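Long-range contacts in methyltransferase domain-containing protein (Pyrococcus horikoshii, PDB 1VE3), which binds S-adenosylmethionine and probably works as a methyltransferase, on a substrate that is not known: residues A[137-142]-A[219-224]; A[124-129]-A[204-209]; A[71-76]-A[89-94]; A[19-24]-A[47-52]. One frame throughout, in Å; residues are numbered along the deposited sequence.

Contacts 3 and 4 line part of the S-adenosylmethionine pocket and both touch the bound molecule: 89-94 holds its adenine, 19-24 and 47-52 meet its carboxylate. Their centres are about 14 Å apart, and they meet where A76 CB packs on V49 O at 3.6 Å. Contacts 1 and 2 lie farther along the sheet that contact 3 also reaches and meet at F138 of contact 1, whose CD1 is 3.5 Å from F207 CZ and whose CD2 is 3.5 Å from V128 CG1. Contact 2 reaches the adenine end through V124 CG2, 3.8 Å from A94 O. Nearest atoms of contacts 1 and 4 are about 6 Å apart, as are the Y141 and R24 side chains.

Contact 1 (A[137-142]-A[219-224]); sequences KFIMYF and SYLTVY
F138 with Y224 and F142 with Y220 belong to the antiparallel pairing that sets strand 219-226 beside strand 136-143 in a Rossmann-like sheet. Together with M140 and T222 they form three hydrogen-bonded pairs; the shortest of the six bonds is Y224 N to F138 O, 2.7 Å. Between them lie the non-hydrogen-bonded pairs I139/V223 and Y141/L221. On the face of these residues I139 CG2 meets L221 CD1 at 3.8 Å, while I139 CG1 runs alongside V223 CG2. The strand order 3-2-1-4-5-7-6, with 219-226 reversed against both neighbours, marks the class I methyltransferase fold. Y141 has CG anti to its N (chi1 170°), which lays the ring along the partner strand: CD1 is 3.3 Å from Y220 O, and OH approaches S219 OG in a weak 3.1 Å bond. S219 OG bonds better to T143 OG1. With a valine in place of Y141, S219 CB would probably lose the ring carbons that cover it, and OG would keep T143 but not the phenol. On the other face F138 and Y224 lie side by side, their CB atoms 3.9 Å apart. F142 takes the position between N and carbonyl carbon (chi1 66°), which brings CE1 to 4.0 Å from Y220 CB; the two rings are oblique, their planes 36° apart. T222 OG1 sits at the F142 ring edge and is bonded to E212, and helix 196-203 covers M140, F142 and Y224.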
# COMPACT_ATOMS: atom_id res chain seq x y z
N LYS A 137 -0.13 -20.35 18.44
CA LYS A 137 1.06 -19.64 17.99
C LYS A 137 0.97 -18.13 18.17
O LYS A 137 -0.05 -17.52 17.86
CB LYS A 137 1.35 -20.00 16.53
CG LYS A 137 1.75 -21.45 16.37
CD LYS A 137 1.44 -22.01 15.00
CE LYS A 137 2.56 -21.77 14.01
NZ LYS A 137 2.33 -22.53 12.75
N PHE A 138 2.04 -17.55 18.69
CA PHE A 138 2.14 -16.11 18.89
C PHE A 138 2.99 -15.61 17.73
O PHE A 138 4.14 -16.02 17.59
CB PHE A 138 2.87 -15.79 20.21
CG PHE A 138 3.10 -14.32 20.46
CD1 PHE A 138 4.25 -13.88 21.10
CD2 PHE A 138 2.15 -13.37 20.08
CE1 PHE A 138 4.46 -12.52 21.36
CE2 PHE A 138 2.34 -12.01 20.34
CZ PHE A 138 3.50 -11.59 20.98
N ILE A 139 2.44 -14.74 16.90
CA ILE A 139 3.18 -14.22 15.75
C ILE A 139 3.30 -12.70 15.80
O ILE A 139 2.30 -11.99 15.67
CB ILE A 139 2.50 -14.62 14.43
CG1 ILE A 139 2.51 -16.15 14.29
CG2 ILE A 139 3.20 -13.96 13.25
CD1 ILE A 139 1.74 -16.66 13.09
N MSE A 140 4.52 -12.19 15.99
CA MSE A 140 4.69 -10.75 16.03
C MSE A 140 5.70 -10.21 15.01
O MSE A 140 6.64 -10.89 14.60
CB MSE A 140 5.03 -10.27 17.46
CG MSE A 140 6.49 -10.29 17.91
SE MSE A 140 6.77 -9.24 19.58
CE MSE A 140 7.35 -7.59 18.80
N TYR A 141 5.46 -8.98 14.59
CA TYR A 141 6.32 -8.31 13.63
C TYR A 141 6.72 -7.00 14.28
O TYR A 141 5.87 -6.26 14.77
CB TYR A 141 5.57 -8.03 12.33
CG TYR A 141 6.34 -7.14 11.38
CD1 TYR A 141 7.41 -7.63 10.62
CD2 TYR A 141 6.03 -5.79 11.27
CE1 TYR A 141 8.13 -6.80 9.77
CE2 TYR A 141 6.74 -4.95 10.42
CZ TYR A 141 7.79 -5.45 9.68
OH TYR A 141 8.49 -4.60 8.86
N PHE A 142 8.02 -6.74 14.32
CA PHE A 142 8.49 -5.51 14.93
C PHE A 142 9.74 -5.03 14.23
O PHE A 142 10.37 -5.76 13.46
CB PHE A 142 8.80 -5.72 16.42
CG PHE A 142 9.95 -6.65 16.70
CD1 PHE A 142 9.80 -8.03 16.57
CD2 PHE A 142 11.20 -6.14 17.05
CE1 PHE A 142 10.88 -8.89 16.79
CE2 PHE A 142 12.28 -6.99 17.27
CZ PHE A 142 12.12 -8.37 17.14
N SER A 219 13.75 -5.44 10.19
CA SER A 219 12.46 -5.85 10.74
C SER A 219 12.38 -7.37 10.81
O SER A 219 13.03 -8.07 10.03
CB SER A 219 11.32 -5.29 9.90
OG SER A 219 11.26 -3.89 10.04
N TYR A 220 11.59 -7.87 11.75
CA TYR A 220 11.46 -9.31 11.94
C TYR A 220 10.06 -9.83 12.19
O TYR A 220 9.27 -9.21 12.90
CB TYR A 220 12.32 -9.75 13.13
CG TYR A 220 13.77 -9.41 12.98
CD1 TYR A 220 14.65 -10.26 12.33
CD2 TYR A 220 14.25 -8.19 13.45
CE1 TYR A 220 15.97 -9.91 12.14
CE2 TYR A 220 15.56 -7.83 13.26
CZ TYR A 220 16.42 -8.69 12.61
OH TYR A 220 17.72 -8.31 12.42
N LEU A 221 9.77 -10.98 11.59
CA LEU A 221 8.49 -11.65 11.79
C LEU A 221 8.91 -12.87 12.59
O LEU A 221 9.68 -13.69 12.10
CB LEU A 221 7.87 -12.10 10.48
CG LEU A 221 6.58 -12.89 10.71
CD1 LEU A 221 5.45 -11.93 11.03
CD2 LEU A 221 6.25 -13.71 9.48
N THR A 222 8.41 -12.99 13.82
CA THR A 222 8.77 -14.13 14.66
C THR A 222 7.57 -14.99 15.04
O THR A 222 6.50 -14.48 15.34
CB THR A 222 9.44 -13.66 15.96
OG1 THR A 222 10.59 -12.87 15.65
CG2 THR A 222 9.88 -14.86 16.79
N VAL A 223 7.76 -16.31 15.01
CA VAL A 223 6.70 -17.24 15.37
C VAL A 223 7.07 -17.91 16.70
O VAL A 223 8.10 -18.57 16.81
CB VAL A 223 6.51 -18.31 14.27
CG1 VAL A 223 5.39 -19.26 14.65
CG2 VAL A 223 6.16 -17.62 12.94
N TYR A 224 6.21 -17.73 17.70
CA TYR A 224 6.45 -18.28 19.03
C TYR A 224 5.40 -19.30 19.48
O TYR A 224 4.24 -19.24 19.09
CB TYR A 224 6.49 -17.15 20.06
CG TYR A 224 7.74 -16.30 20.05
CD1 TYR A 224 8.97 -16.84 20.42
CD2 TYR A 224 7.70 -14.96 19.67
CE1 TYR A 224 10.13 -16.07 20.43
CE2 TYR A 224 8.85 -14.18 19.68
CZ TYR A 224 10.06 -14.74 20.06
OH TYR A 224 11.20 -13.97 20.07

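Contact 2 (A[124-129]-A[204-209]); sequences VFKEVR and KLYFTK
Y206 lays its ring against helix 118-131, over F125 and K126, just where the chain enters strand 207-215. CG stands anti to its carbonyl carbon (chi1 -50°), which sets the ring flat over these two residues. CB meets R129 CD at 3.9 Å, and that CD lies at the ring's edge. Further out, CD2 packs on F125 CB at 3.5 Å. CE1 touches K126 CG, and CZ comes to 3.7 Å from K126 CE. K126 CA stands over the ring centre on one face, L205 CB over the rim of the other. At the tip, OH sits beside K126 CE and is hydrogen-bonded to N122 ND2, one turn back along the same helix. F207, the first residue of the strand, turns its ring to the helix. Its CZ lies 3.6 Å from F125 O and 3.9 Å from V128 CG1, and its edge points at the face of F125 in a T-shaped pair, centroids 6.0 Å apart and planes at 82°. F125 is also covered by L202 and A203, and the F207 ring stacks on F138. If Y206 were a serine, the F125 and K126 carbons would probably lose their cover and N122 its phenol partner. No hydrogen bond crosses between 124-129 and 204-209: the grip is apolar and aromatic, and F125 O, which F207 approaches, is already satisfied by the helical bond from R129 N.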
# COMPACT_ATOMS: atom_id res chain seq x y z
N VAL A 124 2.24 -7.83 28.52
CA VAL A 124 1.58 -8.27 27.30
C VAL A 124 1.96 -9.71 26.95
O VAL A 124 1.09 -10.54 26.68
CB VAL A 124 1.93 -7.36 26.11
CG1 VAL A 124 1.37 -7.94 24.82
CG2 VAL A 124 1.38 -5.96 26.34
N PHE A 125 3.26 -10.00 26.95
CA PHE A 125 3.73 -11.35 26.64
C PHE A 125 3.12 -12.36 27.60
O PHE A 125 2.73 -13.46 27.19
CB PHE A 125 5.25 -11.44 26.71
CG PHE A 125 5.97 -10.84 25.52
CD1 PHE A 125 5.27 -10.37 24.41
CD2 PHE A 125 7.36 -10.76 25.51
CE1 PHE A 125 5.94 -9.82 23.32
CE2 PHE A 125 8.04 -10.21 24.43
CZ PHE A 125 7.33 -9.74 23.33
N LYS A 126 3.04 -12.00 28.88
CA LYS A 126 2.48 -12.88 29.88
C LYS A 126 1.01 -13.16 29.55
O LYS A 126 0.57 -14.31 29.57
CB LYS A 126 2.59 -12.25 31.28
CG LYS A 126 2.39 -13.24 32.41
CD LYS A 126 2.68 -12.60 33.76
CE LYS A 126 4.11 -12.09 33.83
NZ LYS A 126 4.40 -11.43 35.13
N GLU A 127 0.27 -12.10 29.23
CA GLU A 127 -1.14 -12.24 28.87
C GLU A 127 -1.34 -13.05 27.59
O GLU A 127 -2.28 -13.84 27.49
CB GLU A 127 -1.78 -10.86 28.71
CG GLU A 127 -2.28 -10.27 30.00
CD GLU A 127 -3.39 -11.10 30.61
OE1 GLU A 127 -4.55 -10.94 30.18
OE2 GLU A 127 -3.10 -11.93 31.49
N VAL A 128 -0.45 -12.85 26.61
CA VAL A 128 -0.54 -13.57 25.35
C VAL A 128 -0.39 -15.06 25.59
O VAL A 128 -1.16 -15.87 25.08
CB VAL A 128 0.57 -13.12 24.37
CG1 VAL A 128 0.56 -14.02 23.14
CG2 VAL A 128 0.35 -11.65 23.97
N ARG A 129 0.63 -15.43 26.37
CA ARG A 129 0.85 -16.84 26.66
C ARG A 129 -0.39 -17.44 27.32
O ARG A 129 -0.79 -18.55 26.98
CB ARG A 129 2.06 -17.03 27.57
CG ARG A 129 2.20 -18.45 28.07
CD ARG A 129 3.38 -18.61 29.00
NE ARG A 129 3.33 -19.90 29.69
CZ ARG A 129 2.37 -20.25 30.54
NH1 ARG A 129 1.37 -19.41 30.81
NH2 ARG A 129 2.40 -21.44 31.12
N LYS A 204 11.76 -14.97 25.71
CA LYS A 204 12.30 -16.22 26.26
C LYS A 204 11.72 -16.62 27.61
O LYS A 204 11.88 -17.77 28.04
CB LYS A 204 13.82 -16.14 26.37
CG LYS A 204 14.57 -16.11 25.04
CD LYS A 204 16.07 -16.07 25.27
CE LYS A 204 16.84 -16.05 23.95
NZ LYS A 204 16.67 -17.29 23.14
N LEU A 205 11.05 -15.68 28.29
CA LEU A 205 10.46 -15.99 29.59
C LEU A 205 9.13 -16.71 29.43
O LEU A 205 8.67 -17.41 30.34
CB LEU A 205 10.22 -14.71 30.41
CG LEU A 205 11.36 -13.71 30.63
CD1 LEU A 205 10.93 -12.67 31.66
CD2 LEU A 205 12.62 -14.43 31.10
N TYR A 206 8.51 -16.55 28.26
CA TYR A 206 7.20 -17.14 28.02
C TYR A 206 7.07 -18.04 26.80
O TYR A 206 6.15 -18.85 26.73
CB TYR A 206 6.15 -16.02 27.92
CG TYR A 206 6.23 -15.03 29.06
CD1 TYR A 206 5.84 -15.39 30.34
CD2 TYR A 206 6.75 -13.75 28.86
CE1 TYR A 206 5.97 -14.51 31.41
CE2 TYR A 206 6.90 -12.86 29.91
CZ TYR A 206 6.51 -13.24 31.19
OH TYR A 206 6.66 -12.38 32.25
N PHE A 207 7.97 -17.90 25.84
CA PHE A 207 7.86 -18.71 24.62
C PHE A 207 9.16 -19.31 24.11
O PHE A 207 10.25 -18.91 24.52
CB PHE A 207 7.30 -17.88 23.46
CG PHE A 207 6.18 -16.95 23.82
CD1 PHE A 207 6.46 -15.65 24.23
CD2 PHE A 207 4.86 -17.35 23.70
CE1 PHE A 207 5.42 -14.75 24.50
CE2 PHE A 207 3.82 -16.47 23.96
CZ PHE A 207 4.09 -15.17 24.37
N THR A 208 9.02 -20.27 23.21
CA THR A 208 10.15 -20.89 22.54
C THR A 208 9.88 -20.47 21.09
O THR A 208 8.72 -20.40 20.67
CB THR A 208 10.11 -22.43 22.65
OG1 THR A 208 8.87 -22.94 22.11
CG2 THR A 208 10.19 -22.83 24.11
N LYS A 209 10.91 -20.14 20.33
CA LYS A 209 10.63 -19.72 18.96
C LYS A 209 10.56 -20.83 17.94
O LYS A 209 11.44 -21.70 17.85
CB LYS A 209 11.63 -18.64 18.50
CG LYS A 209 13.05 -19.08 18.35
CD LYS A 209 13.81 -18.11 17.45
CE LYS A 209 13.75 -16.68 17.97
NZ LYS A 209 14.63 -15.77 17.18

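Contact 3 (A[71-76]-A[89-94]); sequences DMIRKA and FIVGDA. With SAM (S-adenosylmethionine), chain C.
I73 and A76 of helix 70-82 pack on F89 and V91 of strand 88-91, the last strand of the beta-alpha-beta unit that opens with strand 62-67 and edges the S-adenosylmethionine pocket. A76 CB rests over the centre of the F89 ring in a CH-pi contact, 3.6 Å from the centroid and 6° off the ring normal. I73 makes the second apolar contact: its CG1 presses on V91 CG2 at 3.5 Å, tighter than usual, and CG2 turns to F89 CB. Because chi2 is bent (-60°), CD1 folds over the backbone to 3.6 Å from I90 O. Neighbouring residues then face the ligand. From the helix, M72 CG touches the ribose O3' at 3.5 Å. Beyond the strand, D93 OD1 accepts the adenine N6 proton at 2.8 Å, nearly straight at 169°, while A94 N donates to N1, also at 2.8 Å. D93 OD2 is in turn held by R95. Adenine is thus read along its N1/N6 edge by one carboxylate and one backbone N-H. With D67 at the end of strand 62-67 also bonded to the ligand, this is the nucleoside half of a Rossmann-like methyltransferase site.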
# COMPACT_ATOMS: atom_id res chain seq x y z
N ASP A 71 -10.91 5.51 19.21
CA ASP A 71 -10.91 5.98 17.83
C ASP A 71 -10.54 4.88 16.84
O ASP A 71 -11.16 4.74 15.78
CB ASP A 71 -9.94 7.15 17.65
CG ASP A 71 -10.19 8.26 18.65
OD1 ASP A 71 -11.35 8.70 18.78
OD2 ASP A 71 -9.21 8.71 19.29
N MSE A 72 -9.51 4.10 17.17
CA MSE A 72 -9.08 3.01 16.30
C MSE A 72 -10.22 2.02 16.14
O MSE A 72 -10.54 1.61 15.03
CB MSE A 72 -7.86 2.29 16.91
CG MSE A 72 -6.59 3.12 16.91
SE MSE A 72 -5.98 3.53 15.12
CE MSE A 72 -6.25 5.44 15.17
N ILE A 73 -10.83 1.64 17.26
CA ILE A 73 -11.93 0.70 17.27
C ILE A 73 -13.15 1.24 16.51
O ILE A 73 -13.80 0.49 15.78
CB ILE A 73 -12.33 0.34 18.72
CG1 ILE A 73 -11.15 -0.36 19.41
CG2 ILE A 73 -13.55 -0.56 18.73
CD1 ILE A 73 -10.71 -1.64 18.73
N ARG A 74 -13.44 2.52 16.67
CA ARG A 74 -14.57 3.12 15.97
C ARG A 74 -14.39 3.01 14.46
O ARG A 74 -15.31 2.61 13.75
CB ARG A 74 -14.73 4.60 16.37
CG ARG A 74 -16.02 5.23 15.83
CD ARG A 74 -16.20 6.67 16.32
NE ARG A 74 -15.07 7.52 15.98
CZ ARG A 74 -14.14 7.91 16.85
NH1 ARG A 74 -14.21 7.55 18.12
NH2 ARG A 74 -13.13 8.67 16.44
N LYS A 75 -13.20 3.36 13.96
CA LYS A 75 -12.94 3.26 12.53
C LYS A 75 -12.98 1.81 12.07
O LYS A 75 -13.46 1.50 10.98
CB LYS A 75 -11.57 3.85 12.17
CG LYS A 75 -11.51 5.34 11.93
CD LYS A 75 -10.13 5.73 11.38
CE LYS A 75 -9.94 7.24 11.32
NZ LYS A 75 -8.57 7.61 10.86
N ALA A 76 -12.47 0.91 12.91
CA ALA A 76 -12.44 -0.51 12.59
C ALA A 76 -13.84 -1.00 12.26
O ALA A 76 -14.06 -1.66 11.25
CB ALA A 76 -11.86 -1.30 13.76
N PHE A 89 -14.67 -6.35 17.05
CA PHE A 89 -13.68 -5.44 17.60
C PHE A 89 -14.06 -5.05 19.02
O PHE A 89 -15.21 -4.70 19.29
CB PHE A 89 -13.55 -4.20 16.73
CG PHE A 89 -12.99 -4.49 15.37
CD1 PHE A 89 -11.66 -4.87 15.24
CD2 PHE A 89 -13.79 -4.42 14.24
CE1 PHE A 89 -11.13 -5.18 13.98
CE2 PHE A 89 -13.27 -4.72 12.98
CZ PHE A 89 -11.95 -5.10 12.85
N ILE A 90 -13.09 -5.12 19.92
CA ILE A 90 -13.32 -4.79 21.31
C ILE A 90 -12.26 -3.83 21.80
O ILE A 90 -11.08 -3.97 21.47
CB ILE A 90 -13.27 -6.05 22.20
CG1 ILE A 90 -14.26 -7.09 21.69
CG2 ILE A 90 -13.60 -5.68 23.64
CD1 ILE A 90 -14.20 -8.41 22.45
N VAL A 91 -12.67 -2.85 22.60
CA VAL A 91 -11.75 -1.87 23.16
C VAL A 91 -11.16 -2.48 24.42
O VAL A 91 -11.85 -2.59 25.44
CB VAL A 91 -12.48 -0.56 23.51
CG1 VAL A 91 -11.51 0.41 24.16
CG2 VAL A 91 -13.07 0.06 22.26
N GLY A 92 -9.90 -2.90 24.34
CA GLY A 92 -9.26 -3.51 25.50
C GLY A 92 -7.78 -3.20 25.63
O GLY A 92 -7.17 -2.59 24.75
N ASP A 93 -7.20 -3.62 26.75
CA ASP A 93 -5.79 -3.38 27.05
C ASP A 93 -4.98 -4.66 26.88
O ASP A 93 -5.23 -5.65 27.58
CB ASP A 93 -5.65 -2.86 28.47
CG ASP A 93 -4.25 -2.35 28.78
OD1 ASP A 93 -3.28 -2.76 28.09
OD2 ASP A 93 -4.11 -1.56 29.72
N ALA A 94 -4.01 -4.63 25.98
CA ALA A 94 -3.16 -5.78 25.71
C ALA A 94 -2.42 -6.25 26.94
O ALA A 94 -2.04 -7.41 27.04
CB ALA A 94 -2.16 -5.45 24.59
N SAM C . -1.58 -3.88 14.51
CA SAM C . -1.86 -2.54 13.93
C SAM C . -1.54 -2.55 12.44
O SAM C . -2.28 -1.93 11.67
OXT SAM C . -0.50 -3.21 12.11
CB SAM C . -0.98 -1.54 14.62
CG SAM C . -1.50 -0.19 14.59
SD SAM C . -0.43 1.05 15.43
CE SAM C . 1.03 1.05 14.59
C5' SAM C . -0.29 0.47 17.12
C4' SAM C . -1.65 0.32 17.97
O4' SAM C . -1.33 -0.17 19.32
C3' SAM C . -2.35 1.64 18.26
O3' SAM C . -3.58 1.42 17.41
C2' SAM C . -2.82 1.69 19.67
O2' SAM C . -4.08 2.16 20.06
C1' SAM C . -2.42 0.23 20.12
N9 SAM C . -2.09 0.15 21.55
C8 SAM C . -1.20 0.88 22.34
N7 SAM C . -1.19 0.49 23.60
C5 SAM C . -2.09 -0.52 23.65
C6 SAM C . -2.58 -1.40 24.71
N6 SAM C . -2.14 -1.31 25.98
N1 SAM C . -3.55 -2.38 24.42
C2 SAM C . -4.03 -2.50 23.14
N3 SAM C . -3.65 -1.73 22.08
C4 SAM C . -2.67 -0.76 22.39

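Contact 4 (A[19-24]-A[47-52]); sequences QEYRSR and CGVGGF. With SAM (S-adenosylmethionine), chain C; SAM (S-adenosylmethionine), chain B.
Y21 OH is held by the backbone N-H of G51 at 3.1 Å and by a water at 2.6 Å, where helix 19-34 closes over the glycine-rich loop C47-G51. This loop, which turns into helix 51-58 with G50 as N-cap, is the first sequence motif of Rossmann-like methyltransferases. The same water is bonded to V49 N at 2.8 Å and to the carboxylate O of S-adenosylmethionine, so tyrosine, loop and ligand share one bridge. V49 and Y21 pass each other head to tail, V49 CG2 3.3 Å from Y21 CE2. The glycines make room: a CB on G51 would clash with Y21 CE1, and one on G48, whose phi is positive (64°), with the ligand's CG. R24 turns its guanidinium edge to the ligand's OXT; the NH2 approach is doubtful in length but consistent with a charge pairing, and D111 shares that nitrogen in a salt bridge. F52 CE2 lies over one face of the guanidinium, 3.8 Å from R24 NH2, and R24 NH1 stands over the centre of the Y21 ring, so the guanidinium meets the F52 rim with a face and the Y21 face with an edge. Helix 19-34 also serves the neighbouring site of the dimer. There Q19 NE2 is bonded to H115 O of the second subunit, and Q19 OE1 accepts from adenine N6 of the S-adenosylmethionine bound to that subunit, 3.0 Å away.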
# COMPACT_ATOMS: atom_id res chain seq x y z
N GLN A 19 -2.05 3.41 0.02
CA GLN A 19 -0.98 2.60 -0.55
C GLN A 19 -0.03 2.19 0.58
O GLN A 19 0.53 1.10 0.56
CB GLN A 19 -0.22 3.39 -1.63
CG GLN A 19 -1.07 3.80 -2.83
CD GLN A 19 -0.27 4.50 -3.93
OE1 GLN A 19 0.88 4.90 -3.73
NE2 GLN A 19 -0.88 4.65 -5.10
N GLU A 20 0.15 3.07 1.56
CA GLU A 20 1.04 2.79 2.69
C GLU A 20 0.60 1.54 3.45
O GLU A 20 1.40 0.63 3.69
CB GLU A 20 1.10 3.98 3.66
CG GLU A 20 1.87 5.20 3.18
CD GLU A 20 1.15 5.98 2.09
OE1 GLU A 20 -0.06 5.74 1.88
OE2 GLU A 20 1.78 6.86 1.46
N TYR A 21 -0.67 1.51 3.83
CA TYR A 21 -1.25 0.40 4.58
C TYR A 21 -1.25 -0.90 3.76
O TYR A 21 -0.91 -1.97 4.27
CB TYR A 21 -2.68 0.77 5.00
CG TYR A 21 -3.19 0.11 6.26
CD1 TYR A 21 -3.36 -1.27 6.35
CD2 TYR A 21 -3.57 0.88 7.36
CE1 TYR A 21 -3.90 -1.87 7.50
CE2 TYR A 21 -4.10 0.30 8.51
CZ TYR A 21 -4.26 -1.07 8.58
OH TYR A 21 -4.81 -1.64 9.71
N ARG A 22 -1.64 -0.80 2.48
CA ARG A 22 -1.69 -1.97 1.62
C ARG A 22 -0.31 -2.59 1.47
O ARG A 22 -0.17 -3.82 1.44
CB ARG A 22 -2.24 -1.60 0.24
CG ARG A 22 -3.71 -1.24 0.25
CD ARG A 22 -4.23 -0.96 -1.17
NE ARG A 22 -5.69 -0.86 -1.18
CZ ARG A 22 -6.42 -0.74 -2.28
NH1 ARG A 22 -5.84 -0.72 -3.48
NH2 ARG A 22 -7.75 -0.66 -2.19
N SER A 23 0.70 -1.74 1.38
CA SER A 23 2.08 -2.18 1.26
C SER A 23 2.46 -3.08 2.44
O SER A 23 3.11 -4.11 2.26
CB SER A 23 3.02 -0.97 1.23
OG SER A 23 4.38 -1.39 1.27
N ARG A 24 2.04 -2.68 3.64
CA ARG A 24 2.33 -3.45 4.85
C ARG A 24 1.62 -4.80 4.81
O ARG A 24 2.20 -5.83 5.14
CB ARG A 24 1.89 -2.65 6.08
CG ARG A 24 2.63 -1.33 6.26
CD ARG A 24 1.96 -0.48 7.31
NE ARG A 24 1.85 -1.20 8.56
CZ ARG A 24 0.72 -1.39 9.23
NH1 ARG A 24 -0.43 -0.91 8.78
NH2 ARG A 24 0.76 -2.09 10.35
N CYS A 47 -4.97 -4.10 17.30
CA CYS A 47 -5.38 -4.19 15.89
C CYS A 47 -5.46 -2.90 15.07
O CYS A 47 -5.56 -2.96 13.85
CB CYS A 47 -6.73 -4.90 15.79
SG CYS A 47 -8.07 -4.04 16.65
N GLY A 48 -5.41 -1.75 15.73
CA GLY A 48 -5.50 -0.51 14.98
C GLY A 48 -6.85 -0.42 14.31
O GLY A 48 -7.89 -0.62 14.95
N VAL A 49 -6.87 -0.14 13.01
CA VAL A 49 -8.13 -0.04 12.29
C VAL A 49 -8.65 -1.37 11.74
O VAL A 49 -9.63 -1.41 10.99
CB VAL A 49 -8.05 1.04 11.16
CG1 VAL A 49 -7.86 2.42 11.79
CG2 VAL A 49 -6.91 0.75 10.21
N GLY A 50 -7.99 -2.46 12.13
CA GLY A 50 -8.43 -3.79 11.72
C GLY A 50 -8.01 -4.35 10.37
O GLY A 50 -8.52 -5.38 9.94
N GLY A 51 -7.08 -3.68 9.70
CA GLY A 51 -6.64 -4.16 8.40
C GLY A 51 -6.21 -5.62 8.35
O GLY A 51 -6.63 -6.37 7.45
N PHE A 52 -5.38 -6.06 9.29
CA PHE A 52 -4.92 -7.44 9.26
C PHE A 52 -6.00 -8.42 9.71
O PHE A 52 -5.91 -9.61 9.44
CB PHE A 52 -3.64 -7.59 10.10
CG PHE A 52 -2.43 -7.04 9.43
CD1 PHE A 52 -1.73 -7.80 8.50
CD2 PHE A 52 -2.02 -5.73 9.67
CE1 PHE A 52 -0.64 -7.26 7.81
CE2 PHE A 52 -0.93 -5.19 8.99
CZ PHE A 52 -0.24 -5.95 8.05
N SAM C . -1.58 -3.88 14.51
CA SAM C . -1.86 -2.54 13.93
C SAM C . -1.54 -2.55 12.44
O SAM C . -2.28 -1.93 11.67
OXT SAM C . -0.50 -3.21 12.11
CB SAM C . -0.98 -1.54 14.62
CG SAM C . -1.50 -0.19 14.59
SD SAM C . -0.43 1.05 15.43
CE SAM C . 1.03 1.05 14.59
C5' SAM C . -0.29 0.47 17.12
C4' SAM C . -1.65 0.32 17.97
O4' SAM C . -1.33 -0.17 19.32
C3' SAM C . -2.35 1.64 18.26
O3' SAM C . -3.58 1.42 17.41
C2' SAM C . -2.82 1.69 19.67
O2' SAM C . -4.08 2.16 20.06
C1' SAM C . -2.42 0.23 20.12
N9 SAM C . -2.09 0.15 21.55
C8 SAM C . -1.20 0.88 22.34
N7 SAM C . -1.19 0.49 23.60
C5 SAM C . -2.09 -0.52 23.65
C6 SAM C . -2.58 -1.40 24.71
N6 SAM C . -2.14 -1.31 25.98
N1 SAM C . -3.55 -2.38 24.42
C2 SAM C . -4.03 -2.50 23.14
N3 SAM C . -3.65 -1.73 22.08
C4 SAM C . -2.67 -0.76 22.39
N SAM B . 1.57 3.18 -17.29
CA SAM B . 1.85 1.72 -17.17
C SAM B . 1.51 1.02 -18.48
O SAM B . 2.25 0.11 -18.87
OXT SAM B . 0.47 1.45 -19.07
CB SAM B . 0.98 1.17 -16.08
CG SAM B . 1.49 -0.03 -15.46
SD SAM B . 0.44 -0.72 -14.13
CE SAM B . -1.03 -1.12 -14.85
C5' SAM B . 0.31 0.59 -12.91
C4' SAM B . 1.68 1.13 -12.25
O4' SAM B . 1.37 2.20 -11.30
C3' SAM B . 2.38 0.10 -11.38
O3' SAM B . 3.60 -0.11 -12.24
C2' SAM B . 2.87 0.73 -10.12
O2' SAM B . 4.13 0.50 -9.56
C1' SAM B . 2.47 2.23 -10.41
N9 SAM B . 2.15 2.98 -9.19
C8 SAM B . 1.27 2.72 -8.14
N7 SAM B . 1.26 3.66 -7.22
C5 SAM B . 2.17 4.57 -7.66
C6 SAM B . 2.66 5.85 -7.15
N6 SAM B . 2.23 6.38 -5.99
N1 SAM B . 3.63 6.56 -7.89
C2 SAM B . 4.10 6.06 -9.07
N3 SAM B . 3.71 4.88 -9.64
C4 SAM B . 2.73 4.17 -8.89
O HOH W 1 -4.35 -0.40 11.91